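Local coordinates for protein acyl-coenzyme A oxidase 1 (Yarrowia lipolytica, PDB 5Y9D) that uses FAD to oxidise 2,3-saturated acyl-CoAs with molecular oxygen, giving (2E)-enoyl-CoA and hydrogen peroxide in the first step of peroxisomal fatty acid beta-oxidation, at residues 495-500 / 529-534; 249-254 / 268-273; 66-71 / 650-655. All coordinates share one frame; numbering follows the deposited sequence.

Contact 1: 495-500 / 529-534; sequences IQYVGD and ASRNNI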
ATOM      1  N   ILE A 495      17.184 -19.739  18.543  1.00 47.02           N
ATOM      2  CA  ILE A 495      16.006 -20.517  18.891  1.00 45.70           C
ATOM      3  C   ILE A 495      16.080 -21.273  20.209  1.00 41.00           C
ATOM      4  O   ILE A 495      15.160 -21.974  20.556  1.00 41.74           O
ATOM      5  CB  ILE A 495      15.610 -21.508  17.782  1.00 47.96           C
ATOM      6  CG1 ILE A 495      16.064 -21.017  16.412  1.00 54.89           C
ATOM      7  CG2 ILE A 495      14.108 -21.694  17.774  1.00 50.15           C
ATOM      8  CD1 ILE A 495      15.452 -21.766  15.255  1.00 59.68           C
ATOM      9  N   GLN A 496      17.151 -21.097  20.958  1.00 41.23           N
ATOM     10  CA  GLN A 496      17.363 -21.857  22.184  1.00 45.40           C
ATOM     11  C   GLN A 496      16.275 -21.634  23.232  1.00 42.43           C
ATOM     12  O   GLN A 496      15.897 -22.547  23.943  1.00 41.85           O
ATOM     13  CB  GLN A 496      18.732 -21.545  22.773  1.00 50.67           C
ATOM     14  CG  GLN A 496      19.884 -22.062  21.941  1.00 53.52           C
ATOM     15  CD  GLN A 496      21.125 -22.280  22.767  1.00 60.99           C
ATOM     16  OE1 GLN A 496      21.934 -21.376  22.940  1.00 60.05           O
ATOM     17  NE2 GLN A 496      21.281 -23.484  23.286  1.00 64.46           N
ATOM     18  N   TYR A 497      15.765 -20.417  23.300  1.00 40.11           N
ATOM     19  CA  TYR A 497      14.826 -20.010  24.330  1.00 39.94           C
ATOM     20  C   TYR A 497      13.561 -20.838  24.273  1.00 38.82           C
ATOM     21  O   TYR A 497      12.825 -20.917  25.240  1.00 36.55           O
ATOM     22  CB  TYR A 497      14.467 -18.543  24.160  1.00 39.35           C
ATOM     23  CG  TYR A 497      13.587 -18.282  22.969  1.00 38.34           C
ATOM     24  CD1 TYR A 497      14.127 -18.136  21.711  1.00 34.81           C
ATOM     25  CD2 TYR A 497      12.217 -18.190  23.104  1.00 35.58           C
ATOM     26  CE1 TYR A 497      13.331 -17.903  20.621  1.00 36.05           C
ATOM     27  CE2 TYR A 497      11.413 -17.953  22.015  1.00 36.17           C
ATOM     28  CZ  TYR A 497      11.980 -17.806  20.779  1.00 36.54           C
ATOM     29  OH  TYR A 497      11.187 -17.574  19.697  1.00 34.35           O
ATOM     30  N   VAL A 498      13.300 -21.438  23.126  1.00 41.92           N
ATOM     31  CA  VAL A 498      12.097 -22.227  22.935  1.00 42.45           C
ATOM     32  C   VAL A 498      12.082 -23.377  23.936  1.00 42.33           C
ATOM     33  O   VAL A 498      11.027 -23.823  24.354  1.00 39.24           O
ATOM     34  CB  VAL A 498      11.962 -22.740  21.489  1.00 40.99           C
ATOM     35  CG1 VAL A 498      10.749 -23.639  21.361  1.00 41.99           C
ATOM     36  CG2 VAL A 498      11.821 -21.575  20.534  1.00 39.58           C
ATOM     37  N   GLY A 499      13.264 -23.864  24.291  1.00 44.98           N
ATOM     38  CA  GLY A 499      13.431 -24.862  25.331  1.00 47.96           C
ATOM     39  C   GLY A 499      13.025 -24.523  26.762  1.00 48.93           C
ATOM     40  O   GLY A 499      12.530 -25.382  27.468  1.00 50.93           O
ATOM     41  N   ASP A 500      13.271 -23.293  27.198  1.00 49.08           N
ATOM     42  CA  ASP A 500      13.089 -22.868  28.591  1.00 50.59           C
ATOM     43  C   ASP A 500      11.653 -22.704  29.096  1.00 50.95           C
ATOM     44  O   ASP A 500      10.747 -22.495  28.315  1.00 53.96           O
ATOM     45  CB  ASP A 500      13.853 -21.566  28.825  1.00 54.84           C
ATOM     46  CG  ASP A 500      15.266 -21.621  28.296  1.00 57.93           C
ATOM     47  OD1 ASP A 500      15.931 -22.652  28.482  1.00 64.15           O
ATOM     48  OD2 ASP A 500      15.719 -20.636  27.693  1.00 59.20           O
ATOM     49  N   ALA A 529       5.522 -15.743  24.709  1.00 35.69           N
ATOM     50  CA  ALA A 529       4.439 -15.782  23.714  1.00 36.23           C
ATOM     51  C   ALA A 529       4.876 -16.606  22.512  1.00 34.16           C
ATOM     52  O   ALA A 529       4.136 -17.435  22.021  1.00 36.12           O
ATOM     53  CB  ALA A 529       4.010 -14.380  23.279  1.00 35.18           C
ATOM     54  N   SER A 530       6.092 -16.393  22.046  1.00 35.76           N
ATOM     55  CA  SER A 530       6.591 -17.174  20.908  1.00 35.77           C
ATOM     56  C   SER A 530       6.713 -18.666  21.251  1.00 34.95           C
ATOM     57  O   SER A 530       6.179 -19.511  20.535  1.00 34.26           O
ATOM     58  CB  SER A 530       7.928 -16.639  20.402  1.00 34.07           C
ATOM     59  OG  SER A 530       8.386 -17.396  19.285  1.00 34.34           O
ATOM     60  N   ARG A 531       7.411 -18.981  22.334  1.00 37.20           N
ATOM     61  CA  ARG A 531       7.676 -20.396  22.707  1.00 41.95           C
ATOM     62  C   ARG A 531       6.399 -21.222  22.805  1.00 40.17           C
ATOM     63  O   ARG A 531       6.323 -22.346  22.303  1.00 43.95           O
ATOM     64  CB  ARG A 531       8.438 -20.457  24.035  1.00 43.15           C
ATOM     65  CG  ARG A 531       8.318 -21.746  24.849  1.00 43.63           C
ATOM     66  CD  ARG A 531       8.639 -21.437  26.305  1.00 43.21           C
ATOM     67  NE  ARG A 531       9.879 -20.655  26.355  1.00 44.23           N
ATOM     68  CZ  ARG A 531      10.078 -19.517  27.019  1.00 42.62           C
ATOM     69  NH1 ARG A 531       9.132 -18.971  27.785  1.00 43.53           N
ATOM     70  NH2 ARG A 531      11.272 -18.937  26.945  1.00 41.95           N
ATOM     71  N   ASN A 532       5.404 -20.651  23.460  1.00 39.52           N
ATOM     72  CA  ASN A 532       4.129 -21.316  23.663  1.00 40.04           C
ATOM     73  C   ASN A 532       3.383 -21.591  22.349  1.00 40.66           C
ATOM     74  O   ASN A 532       2.876 -22.685  22.152  1.00 38.47           O
ATOM     75  CB  ASN A 532       3.246 -20.481  24.602  1.00 40.20           C
ATOM     76  CG  ASN A 532       3.728 -20.485  26.046  1.00 39.51           C
ATOM     77  OD1 ASN A 532       4.779 -21.056  26.404  1.00 38.78           O
ATOM     78  ND2 ASN A 532       2.954 -19.828  26.891  1.00 37.60           N
ATOM     79  N   ASN A 533       3.300 -20.598  21.463  1.00 42.97           N
ATOM     80  CA  ASN A 533       2.761 -20.844  20.111  1.00 43.57           C
ATOM     81  C   ASN A 533       3.537 -21.919  19.362  1.00 39.80           C
ATOM     82  O   ASN A 533       2.927 -22.803  18.750  1.00 37.64           O
ATOM     83  CB  ASN A 533       2.724 -19.580  19.272  1.00 43.93           C
ATOM     84  CG  ASN A 533       1.560 -18.683  19.635  1.00 47.73           C
ATOM     85  OD1 ASN A 533       1.525 -18.087  20.725  1.00 54.55           O
ATOM     86  ND2 ASN A 533       0.602 -18.569  18.722  1.00 45.08           N
ATOM     87  N   ILE A 534       4.863 -21.863  19.418  1.00 34.61           N
ATOM     88  CA  ILE A 534       5.650 -22.859  18.700  1.00 36.21           C
ATOM     89  C   ILE A 534       5.416 -24.231  19.296  1.00 36.90           C
ATOM     90  O   ILE A 534       5.232 -25.192  18.543  1.00 35.49           O
ATOM     91  CB  ILE A 534       7.159 -22.598  18.770  1.00 35.53           C
ATOM     92  CG1 ILE A 534       7.522 -21.361  17.971  1.00 38.14           C
ATOM     93  CG2 ILE A 534       7.930 -23.790  18.217  1.00 34.44           C
ATOM     94  CD1 ILE A 534       8.732 -20.636  18.512  1.00 39.62           C
TER
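A short 3-10 turn at Tyr497 and Val498 packs against helix 519-544 in the C-terminal helical region of the acyl-CoA oxidase fold. The turn sits in the loop between helices 467-486 and 513-516. Arg531 holds it by the backbone. Its NE and NH2 both donate to the single carbonyl oxygen of Tyr497. The NH2 to Tyr497 O distance is 3.0 Å, and the oxygen lies almost in the guanidinium plane. NH2 itself comes from above the carbonyl plane of Tyr497. The same oxygen also accepts from Asp500 N, so three donors grip it where the chain leaves the turn. The bend at chi3 of Arg531 (-48°) turns the edge of the guanidinium to the Tyr497 carbonyl, and the backbone of Asp500 covers one face of that group.

A separate bond joins two hydroxyls: Tyr497 OH and Ser530 OG are 2.8 Å apart. Ser530 OG meets the tyrosine ring at its edge, in the ring plane. Tyr497 OH also bonds His568 ND1, which ties the turn to helix 558-581. The ring and guanidinium planes are 68° apart, so the two groups do not stack. Val498 also packs on Ile485 and Ile534 on Ala482, both of helix 467-486. There Val498 CG2 touches Ile534 CD1 at 3.8 Å, the two side chains crossing at about a right angle.

Contact 2: 249-254 / 268-273; sequences VGVSIG and GWIQFT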
ATOM      1  N   VAL A 249      19.215 -19.141 -32.015  1.00 30.65           N
ATOM      2  CA  VAL A 249      18.229 -20.060 -32.572  1.00 31.18           C
ATOM      3  C   VAL A 249      17.524 -20.875 -31.468  1.00 29.97           C
ATOM      4  O   VAL A 249      18.179 -21.414 -30.556  1.00 29.91           O
ATOM      5  CB  VAL A 249      18.859 -20.982 -33.634  1.00 31.91           C
ATOM      6  CG1 VAL A 249      19.774 -22.025 -32.983  1.00 30.14           C
ATOM      7  CG2 VAL A 249      17.765 -21.654 -34.470  1.00 33.91           C
ATOM      8  N   GLY A 250      16.185 -20.905 -31.544  1.00 27.37           N
ATOM      9  CA  GLY A 250      15.332 -21.543 -30.533  1.00 25.25           C
ATOM     10  C   GLY A 250      15.004 -20.702 -29.299  1.00 24.43           C
ATOM     11  O   GLY A 250      14.215 -21.109 -28.486  1.00 24.53           O
ATOM     12  N   VAL A 251      15.632 -19.545 -29.142  1.00 24.42           N
ATOM     13  CA  VAL A 251      15.397 -18.663 -28.018  1.00 23.70           C
ATOM     14  C   VAL A 251      14.407 -17.564 -28.418  1.00 23.35           C
ATOM     15  O   VAL A 251      14.679 -16.766 -29.341  1.00 20.84           O
ATOM     16  CB  VAL A 251      16.718 -17.987 -27.607  1.00 25.82           C
ATOM     17  CG1 VAL A 251      16.515 -17.024 -26.442  1.00 26.24           C
ATOM     18  CG2 VAL A 251      17.743 -19.052 -27.251  1.00 28.12           C
ATOM     19  N   SER A 252      13.288 -17.505 -27.695  1.00 22.55           N
ATOM     20  CA  SER A 252      12.241 -16.518 -27.926  1.00 21.85           C
ATOM     21  C   SER A 252      12.084 -15.616 -26.723  1.00 21.42           C
ATOM     22  O   SER A 252      11.854 -16.111 -25.640  1.00 21.14           O
ATOM     23  CB  SER A 252      10.915 -17.239 -28.118  1.00 22.39           C
ATOM     24  OG  SER A 252      10.747 -17.659 -29.449  1.00 24.56           O
ATOM     25  N   ILE A 253      12.147 -14.302 -26.929  1.00 21.80           N
ATOM     26  CA  ILE A 253      12.046 -13.287 -25.853  1.00 22.91           C
ATOM     27  C   ILE A 253      11.119 -12.104 -26.218  1.00 22.66           C
ATOM     28  O   ILE A 253      11.072 -11.639 -27.363  1.00 22.36           O
ATOM     29  CB  ILE A 253      13.432 -12.680 -25.533  1.00 25.17           C
ATOM     30  CG1 ILE A 253      14.449 -13.783 -25.202  1.00 26.91           C
ATOM     31  CG2 ILE A 253      13.356 -11.610 -24.452  1.00 27.32           C
ATOM     32  CD1 ILE A 253      15.093 -13.724 -23.870  1.00 28.05           C
ATOM     33  N   GLY A 254      10.384 -11.616 -25.226  1.00 22.48           N
ATOM     34  CA  GLY A 254       9.672 -10.350 -25.353  1.00 20.99           C
ATOM     35  C   GLY A 254       9.642  -9.632 -24.039  1.00 20.58           C
ATOM     36  O   GLY A 254      10.091 -10.146 -23.025  1.00 23.02           O
ATOM     37  N   GLY A 268      11.594  -9.474 -18.971  1.00 22.65           N
ATOM     38  CA  GLY A 268      11.175 -10.141 -20.175  1.00 23.52           C
ATOM     39  C   GLY A 268      10.712 -11.570 -19.923  1.00 21.83           C
ATOM     40  O   GLY A 268      10.916 -12.154 -18.850  1.00 21.68           O
ATOM     41  N   TRP A 269      10.096 -12.132 -20.945  1.00 20.11           N
ATOM     42  CA  TRP A 269       9.741 -13.531 -20.936  1.00 19.25           C
ATOM     43  C   TRP A 269      10.631 -14.249 -21.964  1.00 19.96           C
ATOM     44  O   TRP A 269      11.111 -13.606 -22.909  1.00 18.95           O
ATOM     45  CB  TRP A 269       8.265 -13.692 -21.228  1.00 18.67           C
ATOM     46  CG  TRP A 269       7.806 -13.122 -22.502  1.00 18.89           C
ATOM     47  CD1 TRP A 269       7.146 -11.956 -22.667  1.00 19.04           C
ATOM     48  CD2 TRP A 269       7.914 -13.709 -23.799  1.00 19.91           C
ATOM     49  NE1 TRP A 269       6.829 -11.762 -23.974  1.00 19.04           N
ATOM     50  CE2 TRP A 269       7.289 -12.816 -24.708  1.00 20.27           C
ATOM     51  CE3 TRP A 269       8.483 -14.906 -24.292  1.00 20.34           C
ATOM     52  CZ2 TRP A 269       7.233 -13.056 -26.116  1.00 19.90           C
ATOM     53  CZ3 TRP A 269       8.393 -15.177 -25.677  1.00 20.55           C
ATOM     54  CH2 TRP A 269       7.773 -14.246 -26.575  1.00 20.49           C
ATOM     55  N   ILE A 270      10.879 -15.543 -21.725  1.00 19.47           N
ATOM     56  CA  ILE A 270      11.808 -16.358 -22.476  1.00 19.42           C
ATOM     57  C   ILE A 270      11.144 -17.703 -22.733  1.00 21.26           C
ATOM     58  O   ILE A 270      10.642 -18.343 -21.803  1.00 21.98           O
ATOM     59  CB  ILE A 270      13.088 -16.699 -21.698  1.00 19.81           C
ATOM     60  CG1 ILE A 270      13.635 -15.517 -20.899  1.00 19.33           C
ATOM     61  CG2 ILE A 270      14.185 -17.199 -22.654  1.00 19.92           C
ATOM     62  CD1 ILE A 270      14.927 -15.859 -20.186  1.00 18.19           C
ATOM     63  N   GLN A 271      11.143 -18.124 -23.990  1.00 22.51           N
ATOM     64  CA  GLN A 271      10.749 -19.479 -24.369  1.00 23.64           C
ATOM     65  C   GLN A 271      11.946 -20.138 -25.060  1.00 24.69           C
ATOM     66  O   GLN A 271      12.637 -19.501 -25.839  1.00 21.99           O
ATOM     67  CB  GLN A 271       9.557 -19.440 -25.296  1.00 23.36           C
ATOM     68  CG  GLN A 271       8.315 -18.841 -24.632  1.00 23.58           C
ATOM     69  CD  GLN A 271       7.213 -18.633 -25.617  1.00 23.94           C
ATOM     70  OE1 GLN A 271       7.481 -18.487 -26.794  1.00 23.98           O
ATOM     71  NE2 GLN A 271       5.960 -18.601 -25.152  1.00 26.20           N
ATOM     72  N   PHE A 272      12.208 -21.394 -24.707  1.00 26.73           N
ATOM     73  CA  PHE A 272      13.231 -22.208 -25.370  1.00 26.87           C
ATOM     74  C   PHE A 272      12.586 -23.338 -26.208  1.00 26.48           C
ATOM     75  O   PHE A 272      11.730 -24.058 -25.712  1.00 26.12           O
ATOM     76  CB  PHE A 272      14.156 -22.813 -24.313  1.00 25.14           C
ATOM     77  CG  PHE A 272      14.847 -21.802 -23.433  1.00 24.18           C
ATOM     78  CD1 PHE A 272      15.920 -21.059 -23.901  1.00 24.68           C
ATOM     79  CD2 PHE A 272      14.470 -21.641 -22.109  1.00 24.40           C
ATOM     80  CE1 PHE A 272      16.594 -20.143 -23.076  1.00 24.08           C
ATOM     81  CE2 PHE A 272      15.132 -20.744 -21.281  1.00 24.20           C
ATOM     82  CZ  PHE A 272      16.207 -19.992 -21.761  1.00 22.82           C
ATOM     83  N   THR A 273      12.994 -23.460 -27.470  1.00 28.21           N
ATOM     84  CA  THR A 273      12.602 -24.576 -28.342  1.00 31.83           C
ATOM     85  C   THR A 273      13.839 -25.351 -28.841  1.00 32.85           C
ATOM     86  O   THR A 273      14.506 -24.888 -29.761  1.00 31.42           O
ATOM     87  CB  THR A 273      11.810 -24.123 -29.594  1.00 32.26           C
ATOM     88  OG1 THR A 273      10.565 -23.549 -29.220  1.00 33.53           O
ATOM     89  CG2 THR A 273      11.467 -25.332 -30.447  1.00 36.28           C
TER
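Strands 251-254 and 268-272 run antiparallel, 163° between their directions and their axes 4.6 Å apart at closest approach. Ser252 and Gln271 form a hydrogen-bonded pair: Ser252 N donates to Gln271 O at 2.8 Å, and Gln271 N returns a bond to Ser252 O at 2.7 Å. Gly254 and Trp269 form the next such pair. Val251 with Phe272 and Ile253 with Ile270 are the non-hydrogen-bonded pairs. Beyond the strand end, Thr273 N still bonds Gly250 O, and Gly250 has the positive phi that glycine readily adopts.

The indole of Trp269 reaches across to the partner strand. Its CG sits between the backbone N and the carbonyl carbon (chi1 58°), which lays the ring over Gly254. Gly254 CA makes a CH-pi contact 3.7 Å from the centroid of the five-membered ring, and Gly254 N lies over the ring system. This is an edge of the three-stranded antiparallel sheet in the acyl-CoA dehydrogenase middle domain, with strand 268-272 between 251-255 and 204-207; the Ile270 side chain lies about 9 Å from the bound FAD. Trp205 also meets the Trp269 ring, at nearly parallel planes, and Phe670 of the second subunit meets it edge-to-face.

Ser252 CB and Gln271 CB touch on the tryptophan side, while the amide NE2 of Gln271 goes to Thr203. On the opposite face, Ile253 and Ile270 lie side by side, pointing the same way. Ile253 CD1 reaches Ile270 CG1 at 3.8 Å. Val251 CG2 approaches the edge of the Phe272 ring, with CD1 4.3 Å away.

Contact 3: 66-71 / 650-655; sequences SSIERD and SDFFIN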
ATOM      1  N   SER A  66      28.656   9.877  -1.096  1.00 31.34           N
ATOM      2  CA  SER A  66      29.110  11.012  -1.913  1.00 31.73           C
ATOM      3  C   SER A  66      29.384  10.601  -3.352  1.00 30.80           C
ATOM      4  O   SER A  66      29.236  11.408  -4.261  1.00 33.75           O
ATOM      5  CB  SER A  66      30.367  11.677  -1.378  1.00 30.70           C
ATOM      6  OG  SER A  66      30.685  11.176  -0.124  1.00 32.97           O
ATOM      7  N   SER A  67      29.833   9.376  -3.577  1.00 29.46           N
ATOM      8  CA  SER A  67      29.984   8.946  -4.957  1.00 31.64           C
ATOM      9  C   SER A  67      28.647   8.938  -5.609  1.00 29.32           C
ATOM     10  O   SER A  67      28.500   9.498  -6.685  1.00 34.79           O
ATOM     11  CB  SER A  67      30.615   7.581  -5.080  1.00 33.10           C
ATOM     12  OG  SER A  67      31.922   7.677  -4.576  1.00 38.36           O
ATOM     13  N   ILE A  68      27.657   8.343  -4.962  1.00 28.05           N
ATOM     14  CA  ILE A  68      26.319   8.304  -5.557  1.00 27.66           C
ATOM     15  C   ILE A  68      25.714   9.692  -5.756  1.00 26.95           C
ATOM     16  O   ILE A  68      25.162   9.946  -6.801  1.00 27.76           O
ATOM     17  CB  ILE A  68      25.372   7.366  -4.803  1.00 28.19           C
ATOM     18  CG1 ILE A  68      25.918   5.934  -4.801  1.00 28.36           C
ATOM     19  CG2 ILE A  68      24.012   7.316  -5.485  1.00 28.51           C
ATOM     20  CD1 ILE A  68      25.452   5.117  -3.619  1.00 28.75           C
ATOM     21  N   GLU A  69      25.858  10.582  -4.776  1.00 29.31           N
ATOM     22  CA  GLU A  69      25.351  11.975  -4.819  1.00 30.07           C
ATOM     23  C   GLU A  69      25.879  12.835  -5.950  1.00 29.36           C
ATOM     24  O   GLU A  69      25.205  13.722  -6.460  1.00 30.48           O
ATOM     25  CB  GLU A  69      25.817  12.737  -3.574  1.00 33.64           C
ATOM     26  CG  GLU A  69      24.969  12.584  -2.343  1.00 38.06           C
ATOM     27  CD  GLU A  69      25.661  13.044  -1.064  1.00 42.23           C
ATOM     28  OE1 GLU A  69      26.704  13.744  -1.150  1.00 46.64           O
ATOM     29  OE2 GLU A  69      25.162  12.689   0.044  1.00 47.58           O
ATOM     30  N   ARG A  70      27.131  12.646  -6.274  1.00 28.67           N
ATOM     31  CA  ARG A  70      27.821  13.624  -7.079  1.00 30.15           C
ATOM     32  C   ARG A  70      27.862  13.249  -8.559  1.00 29.61           C
ATOM     33  O   ARG A  70      27.972  14.126  -9.415  1.00 29.20           O
ATOM     34  CB  ARG A  70      29.244  13.802  -6.552  1.00 29.82           C
ATOM     35  CG  ARG A  70      29.329  14.446  -5.178  1.00 29.28           C
ATOM     36  CD  ARG A  70      30.743  14.329  -4.612  1.00 28.89           C
ATOM     37  NE  ARG A  70      30.952  15.138  -3.419  1.00 28.26           N
ATOM     38  CZ  ARG A  70      32.137  15.326  -2.831  1.00 29.14           C
ATOM     39  NH1 ARG A  70      33.255  14.768  -3.346  1.00 28.61           N
ATOM     40  NH2 ARG A  70      32.223  16.084  -1.727  1.00 26.99           N
ATOM     41  N   ASP A  71      27.803  11.951  -8.834  1.00 30.19           N
ATOM     42  CA  ASP A  71      27.859  11.416 -10.185  1.00 32.36           C
ATOM     43  C   ASP A  71      26.635  11.863 -10.969  1.00 32.07           C
ATOM     44  O   ASP A  71      25.525  11.418 -10.684  1.00 31.19           O
ATOM     45  CB  ASP A  71      27.924   9.883 -10.142  1.00 34.61           C
ATOM     46  CG  ASP A  71      28.339   9.266 -11.484  1.00 36.68           C
ATOM     47  OD1 ASP A  71      28.164   9.940 -12.530  1.00 36.15           O
ATOM     48  OD2 ASP A  71      28.852   8.104 -11.472  1.00 35.22           O
ATOM     49  N   SER A 650      21.865  12.900   3.258  1.00 26.11           N
ATOM     50  CA  SER A 650      21.907  14.206   2.614  1.00 25.38           C
ATOM     51  C   SER A 650      20.582  14.423   1.896  1.00 25.60           C
ATOM     52  O   SER A 650      19.754  13.519   1.850  1.00 24.82           O
ATOM     53  CB  SER A 650      23.044  14.257   1.626  1.00 25.84           C
ATOM     54  OG  SER A 650      22.723  13.562   0.429  1.00 27.19           O
ATOM     55  N   ASP A 651      20.380  15.610   1.338  1.00 26.23           N
ATOM     56  CA  ASP A 651      19.114  15.921   0.659  1.00 26.57           C
ATOM     57  C   ASP A 651      18.956  15.139  -0.641  1.00 26.76           C
ATOM     58  O   ASP A 651      17.826  14.891  -1.103  1.00 28.97           O
ATOM     59  CB  ASP A 651      18.936  17.422   0.417  1.00 26.86           C
ATOM     60  CG  ASP A 651      18.525  18.186   1.694  1.00 29.81           C
ATOM     61  OD1 ASP A 651      18.103  17.578   2.701  1.00 30.77           O
ATOM     62  OD2 ASP A 651      18.614  19.418   1.689  1.00 34.54           O
ATOM     63  N   PHE A 652      20.060  14.705  -1.208  1.00 23.22           N
ATOM     64  CA  PHE A 652      19.992  13.890  -2.377  1.00 23.76           C
ATOM     65  C   PHE A 652      19.219  12.580  -2.067  1.00 23.71           C
ATOM     66  O   PHE A 652      18.364  12.163  -2.851  1.00 20.38           O
ATOM     67  CB  PHE A 652      21.424  13.582  -2.870  1.00 23.78           C
ATOM     68  CG  PHE A 652      21.474  12.670  -4.062  1.00 23.94           C
ATOM     69  CD1 PHE A 652      21.351  11.297  -3.906  1.00 23.46           C
ATOM     70  CD2 PHE A 652      21.629  13.185  -5.344  1.00 23.81           C
ATOM     71  CE1 PHE A 652      21.394  10.456  -5.001  1.00 24.13           C
ATOM     72  CE2 PHE A 652      21.673  12.347  -6.438  1.00 23.86           C
ATOM     73  CZ  PHE A 652      21.574  10.979  -6.274  1.00 23.87           C
ATOM     74  N   PHE A 653      19.566  11.909  -0.960  1.00 24.37           N
ATOM     75  CA  PHE A 653      18.893  10.639  -0.609  1.00 25.56           C
ATOM     76  C   PHE A 653      17.508  10.861  -0.024  1.00 25.11           C
ATOM     77  O   PHE A 653      16.676   9.964  -0.063  1.00 24.00           O
ATOM     78  CB  PHE A 653      19.739   9.752   0.298  1.00 25.63           C
ATOM     79  CG  PHE A 653      21.009   9.284  -0.348  1.00 25.31           C
ATOM     80  CD1 PHE A 653      21.032   8.132  -1.101  1.00 25.85           C
ATOM     81  CD2 PHE A 653      22.174  10.017  -0.222  1.00 26.13           C
ATOM     82  CE1 PHE A 653      22.188   7.702  -1.718  1.00 27.04           C
ATOM     83  CE2 PHE A 653      23.344   9.596  -0.829  1.00 26.52           C
ATOM     84  CZ  PHE A 653      23.350   8.441  -1.589  1.00 26.84           C
ATOM     85  N   ILE A 654      17.241  12.059   0.482  1.00 24.83           N
ATOM     86  CA  ILE A 654      15.872  12.411   0.817  1.00 25.64           C
ATOM     87  C   ILE A 654      15.051  12.370  -0.457  1.00 25.06           C
ATOM     88  O   ILE A 654      14.063  11.635  -0.557  1.00 25.50           O
ATOM     89  CB  ILE A 654      15.799  13.797   1.488  1.00 26.68           C
ATOM     90  CG1 ILE A 654      16.418  13.732   2.895  1.00 28.62           C
ATOM     91  CG2 ILE A 654      14.367  14.287   1.601  1.00 26.17           C
ATOM     92  CD1 ILE A 654      15.835  12.654   3.793  1.00 29.34           C
ATOM     93  N   ASN A 655      15.516  13.144  -1.429  1.00 24.55           N
ATOM     94  CA  ASN A 655      14.871  13.350  -2.704  1.00 24.90           C
ATOM     95  C   ASN A 655      13.397  13.778  -2.550  1.00 26.77           C
ATOM     96  O   ASN A 655      12.500  13.297  -3.257  1.00 28.85           O
ATOM     97  CB  ASN A 655      15.036  12.108  -3.567  1.00 25.86           C
ATOM     98  CG  ASN A 655      14.820  12.403  -5.021  1.00 27.98           C
ATOM     99  OD1 ASN A 655      14.492  11.524  -5.818  1.00 26.92           O
ATOM    100  ND2 ASN A 655      14.975  13.660  -5.376  1.00 29.78           N
TER
HETATM  101  O   HOH W   1      24.131  11.161   2.652  1.00 39.18           O
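The last turn of helix 55-70 meets the short helix 651-654, with Glu69 and Phe652 the closest residues along the backbone, their CA atoms 6.2 Å apart. Glu69 makes the largest share of the contact. Its chain is extended beyond CG and runs past Phe652 in the opposite direction. This brings the carboxylate to Ser650, whose OG donates to Glu69 OE2 at 2.6 Å. The hydroxyl meets OE2 from above the carboxylate plane. A water adds a second link: it donates to Glu69 OE2 and accepts from Ser650 N at 2.9 Å. Both the hydroxyl and, through the water, the backbone N of Ser650 are therefore tied to one carboxylate oxygen. The negative charge lies near the start of helix 651-654, where the N-terminal end of the short helix may favour it slightly.

The two phenylalanines pack on Glu69 and Ile68. Phe652 has CG anti to its backbone N (chi1 177°), which sets the ring face against Glu69. Glu69 CA stands 3.9 Å from the ring centroid, only 6° off the normal, a CH-pi contact over the face. Phe653 instead turns its edge to Glu69: OE2 lies in the ring plane, 3.7 Å from CE2. Ile68 bridges both rings, its CB 3.9 Å from Phe653 CZ and its CG2 against Phe652 CE1. Val76 also touches Phe652.

Ser650 is the N-cap of helix 651-654, its OG accepting a weak bond from Phe652 N. Glu69 thus joins an N-terminal-domain helix to a capped helix start in the C-terminal region of the oxidase.

Contacts 1 and 2 are largely buried, whereas contact 3 is only partly so. No two of them touch or share a helix or strand. Contact 2 joins strands close in sequence and lies nearest the FAD, with the second subunit packing on it. Contacts 1 and 3 lie on opposite sides of the chain's centre and away from the annotated sites. Contact 3 closes a loop of most of the chain, and both other contacts lie inside it. Their chemistry differs accordingly: repeated backbone bonds within the sheet of contact 2, an arginine on a loop carbonyl and a pair of hydroxyls in contact 1, and a carboxylate, a water and aromatic rings between helices in contact 3.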